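PDB 3AHP: CutA1 from Shewanella, which probably contributes to tolerance of divalent metal ions and forms a stable trimer in this psychrotrophic bacterium. Local coordinates for residues I9-P14 with P84-T89. Sequence-based numbering, arbitrary orientation.
Sequences IFTTCP and PEFIAT
The ring of F86 takes the CG2 methyl of I9 over one face, a CH-pi contact in which this carbon stands 4.0 Å from the ring centroid and 18° off the normal. At the rim of the same ring, near its plane, comes OG1 of T11, 3.7 Å from F86 CD1. The strand puts F86 on the face of the sheet that I9 and T11 share, and chi1 of -166° then sets CG beside its own carbonyl carbon, where the ring reaches both. The F10 ring lies on the other face; at its edge, near the plane, are T89 OG1, 3.9 Å from F10 CE1, and the backbone O of I87, while F10 CB rests against CD1 of I87. Replacing F86 by an alanine is likely to leave the I9 methyl without its aromatic partner and open a gap toward helix 68-78. The backbones of 9-13 and 86-89 run antiparallel, and F10 and I87 form a hydrogen-bonded pair: F10 N donates to I87 O (2.6 Å) and I87 N to F10 O (2.9 Å). Beyond this pair, OG1 of T11 lies close to E85 O, at a modelled separation too short to be relied on. The extended side chain of E85 crosses T12 at about a right angle, OE1 3.7 Å from T12 OG1, and its OE2 forms a salt bridge with K62 of the second subunit. In the GlnB-like fold of CutA1, strand 6-13 is thus held between 86-94 and 50-64, with I9 and T11 bonded through their backbones to I61 and M59. Helix 68-78 packs on F86 through E72, V75 and I76, whereas F10 packs against L8 of the second subunit and F10 of the third, and I87 and A88 continue the sheet into the second subunit of the trimer.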
loop_
_atom_site.group_PDB
_atom_site.type_symbol
_atom_site.label_atom_id
_atom_site.label_comp_id
_atom_site.label_asym_id
_atom_site.label_seq_id
_atom_site.Cartn_x
_atom_site.Cartn_y
_atom_site.Cartn_z
ATOM N N ILE B 9 0.210 1.316 -8.531
ATOM C CA ILE B 9 -0.386 2.652 -8.488
ATOM C C ILE B 9 -1.439 2.740 -7.398
ATOM O O ILE B 9 -2.284 1.848 -7.265
ATOM C CB ILE B 9 -1.045 3.012 -9.826
ATOM C CG1 ILE B 9 0.024 3.138 -10.908
ATOM C CG2 ILE B 9 -1.857 4.314 -9.695
ATOM C CD1 ILE B 9 -0.532 3.489 -12.282
ATOM N N PHE B 10 -1.373 3.806 -6.605
ATOM C CA PHE B 10 -2.403 4.067 -5.599
ATOM C C PHE B 10 -3.220 5.247 -6.047
ATOM O O PHE B 10 -2.675 6.255 -6.497
ATOM C CB PHE B 10 -1.797 4.380 -4.224
ATOM C CG PHE B 10 -1.048 3.248 -3.621
ATOM C CD1 PHE B 10 0.294 3.046 -3.924
ATOM C CD2 PHE B 10 -1.676 2.373 -2.753
ATOM C CE1 PHE B 10 0.996 1.960 -3.372
ATOM C CE2 PHE B 10 -0.987 1.311 -2.192
ATOM C CZ PHE B 10 0.350 1.094 -2.513
ATOM N N THR B 11 -4.523 5.155 -5.849
ATOM C CA THR B 11 -5.407 6.264 -6.160
ATOM C C THR B 11 -6.704 6.101 -5.389
ATOM O O THR B 11 -6.843 5.201 -4.599
ATOM C CB THR B 11 -5.672 6.381 -7.681
ATOM O OG1 THR B 11 -6.402 7.579 -7.941
ATOM C CG2 THR B 11 -6.463 5.207 -8.190
ATOM N N THR B 12 -7.665 6.961 -5.644
ATOM C CA THR B 12 -8.750 7.164 -4.707
ATOM C C THR B 12 -9.924 7.675 -5.513
ATOM O O THR B 12 -9.722 8.385 -6.473
ATOM C CB THR B 12 -8.329 8.217 -3.663
ATOM O OG1 THR B 12 -8.373 7.652 -2.345
ATOM C CG2 THR B 12 -9.194 9.448 -3.761
ATOM N N CYS B 13 -11.132 7.218 -5.209
ATOM C CA CYS B 13 -12.329 7.755 -5.839
ATOM C C CYS B 13 -13.319 8.209 -4.789
ATOM O O CYS B 13 -13.327 7.662 -3.696
ATOM C CB CYS B 13 -12.976 6.702 -6.731
ATOM S SG CYS B 13 -12.113 6.414 -8.280
ATOM N N PRO B 14 -14.192 9.181 -5.127
ATOM C CA PRO B 14 -15.130 9.748 -4.147
ATOM C C PRO B 14 -16.187 8.767 -3.680
ATOM O O PRO B 14 -16.731 8.940 -2.601
ATOM C CB PRO B 14 -15.782 10.895 -4.909
ATOM C CG PRO B 14 -14.765 11.291 -5.905
ATOM C CD PRO B 14 -14.173 9.984 -6.359
ATOM N N PRO B 84 -6.880 14.434 -9.011
ATOM C CA PRO B 84 -7.078 13.243 -8.185
ATOM C C PRO B 84 -5.781 12.785 -7.524
ATOM O O PRO B 84 -4.697 13.014 -8.058
ATOM C CB PRO B 84 -7.537 12.185 -9.199
ATOM C CG PRO B 84 -7.731 12.909 -10.500
ATOM C CD PRO B 84 -6.866 14.098 -10.446
ATOM N N GLU B 85 -5.880 12.139 -6.370
ATOM C CA GLU B 85 -4.721 11.418 -5.844
ATOM C C GLU B 85 -4.350 10.304 -6.822
ATOM O O GLU B 85 -5.208 9.524 -7.251
ATOM C CB GLU B 85 -5.027 10.846 -4.464
ATOM C CG GLU B 85 -4.037 9.842 -3.963
ATOM C CD GLU B 85 -4.368 9.355 -2.567
ATOM O OE1 GLU B 85 -5.375 9.824 -1.988
ATOM O OE2 GLU B 85 -3.640 8.472 -2.063
ATOM N N PHE B 86 -3.081 10.256 -7.203
ATOM C CA PHE B 86 -2.640 9.269 -8.170
ATOM C C PHE B 86 -1.138 9.151 -8.109
ATOM O O PHE B 86 -0.430 10.011 -8.630
ATOM C CB PHE B 86 -3.074 9.682 -9.573
ATOM C CG PHE B 86 -2.964 8.600 -10.595
ATOM C CD1 PHE B 86 -4.009 7.678 -10.773
ATOM C CD2 PHE B 86 -1.855 8.545 -11.443
ATOM C CE1 PHE B 86 -3.944 6.693 -11.795
ATOM C CE2 PHE B 86 -1.782 7.594 -12.479
ATOM C CZ PHE B 86 -2.838 6.662 -12.664
ATOM N N ILE B 87 -0.651 8.120 -7.416
ATOM C CA ILE B 87 0.773 7.919 -7.295
ATOM C C ILE B 87 1.208 6.496 -7.628
ATOM O O ILE B 87 0.468 5.520 -7.427
ATOM C CB ILE B 87 1.320 8.333 -5.919
ATOM C CG1 ILE B 87 1.059 7.245 -4.883
ATOM C CG2 ILE B 87 0.752 9.674 -5.470
ATOM C CD1 ILE B 87 0.048 7.642 -3.843
ATOM N N ALA B 88 2.425 6.400 -8.149
ATOM C CA ALA B 88 3.027 5.135 -8.486
ATOM C C ALA B 88 4.177 4.839 -7.541
ATOM O O ALA B 88 5.011 5.706 -7.294
ATOM C CB ALA B 88 3.532 5.162 -9.940
ATOM N N THR B 89 4.259 3.580 -7.108
ATOM C CA THR B 89 5.455 3.032 -6.478
ATOM C C THR B 89 6.005 1.849 -7.283
ATOM O O THR B 89 5.257 1.180 -7.990
ATOM C CB THR B 89 5.152 2.587 -5.044
ATOM O OG1 THR B 89 4.403 1.370 -5.070
ATOM C CG2 THR B 89 4.329 3.659 -4.321
#